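Local coordinates for putative lipoprotein YcdA (Bacillus subtilis subsp. subtilis str. 168, PDB 4R4G) that is of unknown function but is probably a membrane-anchored lipoprotein that joins an Ig-like N-terminal domain to a C-terminal domain of mixed helices and strands, at residues Q277-P280 / E281-K285; L248-R251 / I252-K255; V256-Y259 / Y260-S264. All coordinates share one frame; numbering follows the deposited sequence. Where two conformers were deposited one is given.

Contact 1 (Q277-P280 / E281-K285)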
loop_
_atom_site.group_PDB
_atom_site.type_symbol
_atom_site.label_atom_id
_atom_site.label_comp_id
_atom_site.label_asym_id
_atom_site.label_seq_id
_atom_site.Cartn_x
_atom_site.Cartn_y
_atom_site.Cartn_z
ATOM N N GLN A 277 10.622 -31.426 17.635
ATOM C CA GLN A 277 10.061 -32.289 16.604
ATOM C C GLN A 277 8.534 -32.156 16.524
ATOM O O GLN A 277 7.998 -32.126 15.414
ATOM C CB GLN A 277 10.429 -33.758 16.854
ATOM C CG GLN A 277 11.860 -34.140 16.503
ATOM C CD GLN A 277 12.244 -35.503 17.048
ATOM O OE1 GLN A 277 11.429 -36.444 17.119
ATOM N NE2 GLN A 277 13.511 -35.640 17.437
ATOM N N VAL A 278 7.830 -32.146 17.686
ATOM C CA VAL A 278 6.366 -32.046 17.710
ATOM C C VAL A 278 5.899 -30.627 17.375
ATOM O O VAL A 278 4.803 -30.493 16.823
ATOM C CB VAL A 278 5.697 -32.539 19.018
ATOM C CG1 VAL A 278 5.773 -34.054 19.145
ATOM C CG2 VAL A 278 6.267 -31.851 20.256
ATOM N N TYR A 279 6.719 -29.584 17.711
ATOM C CA TYR A 279 6.441 -28.151 17.498
ATOM C C TYR A 279 5.787 -27.904 16.112
ATOM O O TYR A 279 4.666 -27.387 16.094
ATOM C CB TYR A 279 7.710 -27.276 17.675
ATOM C CG TYR A 279 7.431 -25.786 17.718
ATOM C CD1 TYR A 279 6.962 -25.107 16.595
ATOM C CD2 TYR A 279 7.662 -25.047 18.872
ATOM C CE1 TYR A 279 6.674 -23.739 16.639
ATOM C CE2 TYR A 279 7.371 -23.680 18.929
ATOM C CZ TYR A 279 6.902 -23.025 17.803
ATOM O OH TYR A 279 6.626 -21.678 17.856
ATOM N N PRO A 280 6.417 -28.303 14.966
ATOM C CA PRO A 280 5.772 -28.082 13.659
ATOM C C PRO A 280 4.374 -28.694 13.523
ATOM O O PRO A 280 3.452 -28.054 13.012
ATOM C CB PRO A 280 6.727 -28.776 12.673
ATOM C CG PRO A 280 8.033 -28.820 13.357
ATOM C CD PRO A 280 7.747 -28.940 14.802
ATOM N N GLU A 281 4.219 -29.929 13.989
ATOM C CA GLU A 281 2.989 -30.692 13.838
ATOM C C GLU A 281 1.877 -30.129 14.712
ATOM O O GLU A 281 0.717 -30.128 14.283
ATOM C CB GLU A 281 3.255 -32.189 14.096
ATOM C CG GLU A 281 4.397 -32.790 13.249
ATOM C CD GLU A 281 4.613 -32.314 11.809
ATOM O OE1 GLU A 281 3.675 -32.431 10.985
ATOM O OE2 GLU A 281 5.731 -31.836 11.500
ATOM N N GLU A 282 2.241 -29.555 15.871
ATOM C CA GLU A 282 1.287 -28.935 16.788
ATOM C C GLU A 282 0.919 -27.526 16.331
ATOM O O GLU A 282 -0.243 -27.144 16.464
ATOM C CB GLU A 282 1.820 -28.922 18.226
ATOM C CG GLU A 282 1.816 -30.283 18.890
ATOM C CD GLU A 282 0.499 -31.045 18.902
ATOM O OE1 GLU A 282 -0.549 -30.467 19.282
ATOM O OE2 GLU A 282 0.537 -32.251 18.569
ATOM N N PHE A 283 1.888 -26.756 15.787
ATOM C CA PHE A 283 1.628 -25.415 15.243
ATOM C C PHE A 283 0.620 -25.498 14.090
ATOM O O PHE A 283 -0.314 -24.712 14.037
ATOM C CB PHE A 283 2.932 -24.751 14.756
ATOM C CG PHE A 283 2.744 -23.306 14.353
ATOM C CD1 PHE A 283 2.287 -22.971 13.081
ATOM C CD2 PHE A 283 2.981 -22.278 15.260
ATOM C CE1 PHE A 283 2.074 -21.643 12.723
ATOM C CE2 PHE A 283 2.787 -20.943 14.891
ATOM C CZ PHE A 283 2.341 -20.635 13.622
ATOM N N LYS A 284 0.818 -26.446 13.169
ATOM C CA LYS A 284 -0.047 -26.731 12.022
ATOM C C LYS A 284 -1.492 -27.059 12.459
ATOM O O LYS A 284 -2.390 -26.996 11.627
ATOM C CB LYS A 284 0.516 -27.921 11.215
ATOM C CG LYS A 284 1.644 -27.609 10.217
ATOM C CD LYS A 284 2.203 -28.954 9.682
ATOM C CE LYS A 284 3.508 -28.857 8.932
ATOM N NZ LYS A 284 4.042 -30.202 8.599
ATOM N N LYS A 285 -1.714 -27.417 13.739
ATOM C CA LYS A 285 -3.026 -27.745 14.314
ATOM C C LYS A 285 -3.795 -26.506 14.806
ATOM O O LYS A 285 -4.982 -26.626 15.117
ATOM C CB LYS A 285 -2.857 -28.670 15.507
ATOM C CG LYS A 285 -2.462 -30.092 15.192
ATOM C CD LYS A 285 -2.659 -30.912 16.441
ATOM C CE LYS A 285 -1.889 -32.179 16.384
ATOM N NZ LYS A 285 -1.983 -32.899 17.669
#
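Tyr-279 and Phe-283 hold the apolar part of this helical turn. The two rings come obliquely together, Tyr-279 CE1 lying 4.2 Å from Phe-283 CD2. Phe-283 carries its CG anti to the backbone N (chi1 -173°), which throws the ring off the same side of the helix as the tyrosine, onto Leu-248 of the preceding helix and Ile-212 and Leu-216 of helix 203-219.

Backbone bonds run beneath them. Phe-283 N gives to Tyr-279 O at 2.9 Å, and Glu-282 N to Val-278 O, also at 2.9 Å. Lys-284 N reaches Pro-280 O at 3.1 Å, tilted 26° from the carbonyl plane. Pro-280 accepts here, but its own N has no hydrogen to give to the turn before, and the helix kinks at that point.

Charged groups hold two other sides. Toward solvent, Lys-284 runs its methylenes past Pro-280 O, CG at 3.4 Å, and its NZ forms a salt bridge to Glu-281 OE1 at 3.3 Å, on the syn side but 24° out of the carboxylate plane. Facing helix 248-260, Glu-282 bridges Lys-285 NZ through OE2 at 2.8 Å. With an alanine at Lys-284, Glu-281 would probably lose its ionic mate and its carboxylate be set free to turn.

The whole is the C-terminal end of a proline-kinked amphipathic helix, packed as the second arm of an antiparallel helical hairpin.

Contact 2 (L248-R251 / I252-K255)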
loop_
_atom_site.group_PDB
_atom_site.type_symbol
_atom_site.label_atom_id
_atom_site.label_comp_id
_atom_site.label_asym_id
_atom_site.label_seq_id
_atom_site.Cartn_x
_atom_site.Cartn_y
_atom_site.Cartn_z
ATOM N N LEU A 248 -0.128 -23.322 22.219
ATOM C CA LEU A 248 1.095 -24.029 21.772
ATOM C C LEU A 248 1.989 -24.492 22.925
ATOM O O LEU A 248 2.473 -25.634 22.909
ATOM C CB LEU A 248 1.898 -23.190 20.765
ATOM C CG LEU A 248 2.965 -23.907 19.924
ATOM C CD1 LEU A 248 2.445 -25.196 19.295
ATOM C CD2 LEU A 248 3.496 -22.988 18.856
ATOM N N SER A 249 2.163 -23.627 23.936
ATOM C CA SER A 249 2.922 -23.911 25.166
ATOM C C SER A 249 2.472 -25.227 25.762
ATOM O O SER A 249 3.257 -26.174 25.811
ATOM C CB SER A 249 2.724 -22.784 26.185
ATOM O OG SER A 249 1.356 -22.571 26.512
ATOM N N ASP A 250 1.169 -25.299 26.121
ATOM C CA ASP A 250 0.510 -26.456 26.734
ATOM C C ASP A 250 0.557 -27.684 25.822
ATOM O O ASP A 250 0.875 -28.761 26.299
ATOM C CB ASP A 250 -0.942 -26.124 27.126
ATOM C CG ASP A 250 -1.088 -24.984 28.129
ATOM O OD1 ASP A 250 -0.360 -24.992 29.148
ATOM O OD2 ASP A 250 -1.959 -24.109 27.915
ATOM N N ARG A 251 0.302 -27.516 24.518
ATOM C CA ARG A 251 0.325 -28.611 23.548
ATOM C C ARG A 251 1.660 -29.307 23.532
ATOM O O ARG A 251 1.696 -30.537 23.489
ATOM C CB ARG A 251 0.007 -28.106 22.147
ATOM C CG ARG A 251 -1.367 -27.512 22.033
ATOM C CD ARG A 251 -1.539 -26.975 20.646
ATOM N NE ARG A 251 -2.448 -27.821 19.894
ATOM C CZ ARG A 251 -3.668 -27.451 19.561
ATOM N NH1 ARG A 251 -4.113 -26.246 19.881
ATOM N NH2 ARG A 251 -4.458 -28.281 18.904
ATOM N N ILE A 252 2.763 -28.530 23.568
ATOM C CA ILE A 252 4.094 -29.127 23.577
ATOM C C ILE A 252 4.323 -29.721 24.960
ATOM O O ILE A 252 4.682 -30.894 25.047
ATOM C CB ILE A 252 5.205 -28.153 23.110
ATOM C CG1 ILE A 252 5.025 -27.835 21.608
ATOM C CG2 ILE A 252 6.592 -28.751 23.345
ATOM C CD1 ILE A 252 5.397 -26.479 21.245
ATOM N N GLU A 253 4.005 -28.960 26.029
ATOM C CA GLU A 253 4.088 -29.420 27.425
ATOM C C GLU A 253 3.382 -30.788 27.563
ATOM O O GLU A 253 3.973 -31.708 28.126
ATOM C CB GLU A 253 3.470 -28.358 28.379
ATOM C CG GLU A 253 3.553 -28.649 29.883
ATOM C CD GLU A 253 2.583 -27.850 30.749
ATOM O OE1 GLU A 253 2.617 -26.599 30.697
ATOM O OE2 GLU A 253 1.780 -28.481 31.475
ATOM N N ASP A 254 2.169 -30.936 26.973
ATOM C CA ASP A 254 1.375 -32.169 27.028
ATOM C C ASP A 254 1.982 -33.274 26.151
ATOM O O ASP A 254 1.922 -34.433 26.533
ATOM C CB ASP A 254 -0.116 -31.928 26.660
ATOM C CG ASP A 254 -0.894 -30.951 27.555
ATOM O OD1 ASP A 254 -0.680 -30.958 28.791
ATOM O OD2 ASP A 254 -1.740 -30.209 27.024
ATOM N N LYS A 255 2.588 -32.934 25.018
ATOM C CA LYS A 255 3.192 -33.944 24.149
ATOM C C LYS A 255 4.515 -34.450 24.746
ATOM O O LYS A 255 4.867 -35.629 24.585
ATOM C CB LYS A 255 3.391 -33.387 22.730
ATOM C CG LYS A 255 2.234 -33.698 21.776
ATOM C CD LYS A 255 2.560 -34.938 20.956
ATOM C CE LYS A 255 1.710 -35.129 19.727
ATOM N NZ LYS A 255 2.238 -36.235 18.872
HETATM O O HOH W 1 -0.783 -27.474 31.303
#
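Leu-248 and Ile-252, one turn apart, meet through their methyls, the two branches crossing at a slant with Leu-248 CD1 3.8 Å from Ile-252 CD1. The same isoleucine methyl also lies 3.5 Å from Leu-248 O, the carbonyl that takes the bond from Ile-252 N at 3.0 Å. Away from this apolar pair, Asp-250 and Glu-253 run out alongside each other, OD1 of Asp-250 3.7 Å from OE1 of Glu-253, their carboxylate planes 85° apart. A water spans the two acids, donating to Glu-253 OE2 at 2.8 Å and weakly to Asp-250 OD1 at 3.3 Å. This is the opening of the amphipathic helix 248-260, where the helix N-terminus would probably favour the negative charge of Asp-250.

The next shell fixes the outer groups. Lys-257, a turn further on, forms a salt bridge to Glu-253 OE2, the oxygen that also takes the water, and together they would probably ease the acid pair. Arg-251, bent at chi3 (108°), sends NH1 back to Ser-247 OG and NE to a long, weak ion pair with Glu-282. Beyond the apolar pair, helix 268-283 lies against it, Leu-248 resting on Tyr-279 and Phe-283, Ile-252 on Tyr-279.

Contact 3 (V256-Y259 / Y260-S264)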
loop_
_atom_site.group_PDB
_atom_site.type_symbol
_atom_site.label_atom_id
_atom_site.label_comp_id
_atom_site.label_asym_id
_atom_site.label_seq_id
_atom_site.Cartn_x
_atom_site.Cartn_y
_atom_site.Cartn_z
ATOM N N VAL A 256 5.220 -33.540 25.462
ATOM C CA VAL A 256 6.490 -33.780 26.158
ATOM C C VAL A 256 6.207 -34.719 27.322
ATOM O O VAL A 256 6.940 -35.687 27.490
ATOM C CB VAL A 256 7.185 -32.450 26.605
ATOM C CG1 VAL A 256 8.210 -32.676 27.719
ATOM C CG2 VAL A 256 7.843 -31.749 25.424
ATOM N N LYS A 257 5.134 -34.438 28.110
ATOM C CA LYS A 257 4.712 -35.278 29.242
ATOM C C LYS A 257 4.355 -36.683 28.742
ATOM O O LYS A 257 4.800 -37.666 29.330
ATOM C CB LYS A 257 3.525 -34.657 30.000
ATOM C CG LYS A 257 3.879 -33.482 30.910
ATOM C CD LYS A 257 2.633 -32.958 31.616
ATOM C CE LYS A 257 2.785 -31.547 32.129
ATOM N NZ LYS A 257 1.478 -30.971 32.543
ATOM N N ASP A 258 3.623 -36.764 27.609
ATOM C CA ASP A 258 3.210 -37.999 26.933
ATOM C C ASP A 258 4.429 -38.840 26.495
ATOM O O ASP A 258 4.276 -40.043 26.317
ATOM C CB ASP A 258 2.325 -37.665 25.713
ATOM C CG ASP A 258 1.411 -38.790 25.269
ATOM O OD1 ASP A 258 1.925 -39.803 24.743
ATOM O OD2 ASP A 258 0.181 -38.644 25.409
ATOM N N TYR A 259 5.625 -38.200 26.341
ATOM C CA TYR A 259 6.933 -38.791 25.981
ATOM C C TYR A 259 7.719 -39.256 27.239
ATOM O O TYR A 259 8.611 -40.106 27.129
ATOM C CB TYR A 259 7.750 -37.768 25.179
ATOM C CG TYR A 259 9.190 -38.130 24.887
ATOM C CD1 TYR A 259 9.512 -39.033 23.877
ATOM C CD2 TYR A 259 10.237 -37.500 25.556
ATOM C CE1 TYR A 259 10.838 -39.335 23.572
ATOM C CE2 TYR A 259 11.568 -37.789 25.254
ATOM C CZ TYR A 259 11.865 -38.705 24.259
ATOM O OH TYR A 259 13.175 -38.987 23.950
ATOM N N TYR A 260 7.407 -38.660 28.412
ATOM C CA TYR A 260 7.964 -39.031 29.717
ATOM C C TYR A 260 7.135 -40.207 30.262
ATOM O O TYR A 260 7.720 -41.115 30.864
ATOM C CB TYR A 260 8.011 -37.838 30.700
ATOM C CG TYR A 260 9.258 -36.980 30.591
ATOM C CD1 TYR A 260 10.526 -37.526 30.786
ATOM C CD2 TYR A 260 9.167 -35.609 30.360
ATOM C CE1 TYR A 260 11.676 -36.738 30.704
ATOM C CE2 TYR A 260 10.309 -34.811 30.277
ATOM C CZ TYR A 260 11.562 -35.380 30.444
ATOM O OH TYR A 260 12.691 -34.599 30.378
ATOM N N SER A 261 5.772 -40.198 30.003
ATOM C CA SER A 261 4.836 -41.269 30.387
ATOM C C SER A 261 5.153 -42.551 29.592
ATOM O O SER A 261 4.776 -43.656 30.013
ATOM C CB SER A 261 3.386 -40.840 30.166
ATOM O OG SER A 261 2.879 -40.081 31.253
ATOM N N LYS A 262 5.881 -42.394 28.450
ATOM C CA LYS A 262 6.377 -43.429 27.541
ATOM C C LYS A 262 7.725 -43.965 28.097
ATOM O O LYS A 262 7.782 -45.058 28.681
ATOM C CB LYS A 262 6.591 -42.834 26.118
ATOM C CG LYS A 262 5.402 -42.810 25.157
ATOM C CD LYS A 262 5.844 -42.331 23.746
ATOM C CE LYS A 262 5.396 -40.929 23.365
ATOM N NZ LYS A 262 6.274 -40.316 22.323
ATOM N N ASN A 263 8.797 -43.138 27.931
ATOM C CA ASN A 263 10.191 -43.349 28.333
ATOM C C ASN A 263 10.525 -42.472 29.550
ATOM O O ASN A 263 10.726 -41.260 29.408
ATOM C CB ASN A 263 11.133 -43.032 27.143
ATOM C CG ASN A 263 12.628 -43.131 27.415
ATOM O OD1 ASN A 263 13.098 -43.934 28.237
ATOM N ND2 ASN A 263 13.416 -42.347 26.685
ATOM N N SER A 264 10.574 -43.101 30.745
ATOM C CA SER A 264 10.870 -42.487 32.051
ATOM C C SER A 264 12.311 -41.924 32.122
ATOM O O SER A 264 12.510 -40.761 32.495
ATOM C CB SER A 264 10.662 -43.513 33.166
ATOM O OG SER A 264 11.524 -44.635 33.027
#
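Lys-262 folds back over Asp-258 and Tyr-259, and each step of its chain finds a neighbour. CB lies 3.5 Å from Tyr-259 O. CG comes to 3.2 Å of Asp-258 O, and CD passes the same carbonyl. The chain then bends at chi3 (-107°), which keeps CE 3.3 Å from Asp-258 O and turns the tip toward the tyrosine. NZ arrives at the edge of the Tyr-259 ring, in its plane, 3.8 Å from CD1, beside the ring and not over a face. The side chains of Lys-262 and Tyr-259 cross at about a right angle, and the tyrosine ring stacks with Tyr-274 of helix 268-283.

Backbone bonds hold the turn under the lysine, where the C-terminal end of helix 248-260 runs into the loop leading to helix 268-283. Lys-257 O takes two donors, Ser-261 N at 2.8 Å and Tyr-260 N. Asn-263 N reaches Tyr-259 O at 3.1 Å from above the carbonyl plane. On another side, Val-256 CG1 packs alongside Tyr-260, 3.9 Å from its CE2.

Asp-258 OD1 stays 5.0 Å from Lys-262 NZ, so no salt bridge closes; the methylenes pack on the Asp-258 carbonyl, while the ammonium, beyond it, could at most weakly balance the negative end of the helix.

How the contacts relate
Contacts 2 and 3 follow each other along helix 248-260 and into the loop after it, while contact 1 lies in the last turns of helix 268-283, the next helix in the chain; helices 248-260 and 268-283 form an antiparallel hairpin. Contact 1 is half buried, being pressed between helix 248-260 and helix 203-219, and aromatic packing carries its inner side. Contacts 2 and 3 lie at the surface, one rich in acids near a helix start, the other built on a lysine folded over the far end. Contacts 1 and 2, centres about 10 Å apart, touch directly, Glu-282 OE2 lying 3.3 Å from Lys-255 CE. Contact 3, nearer the hairpin's turn, does not touch contact 1.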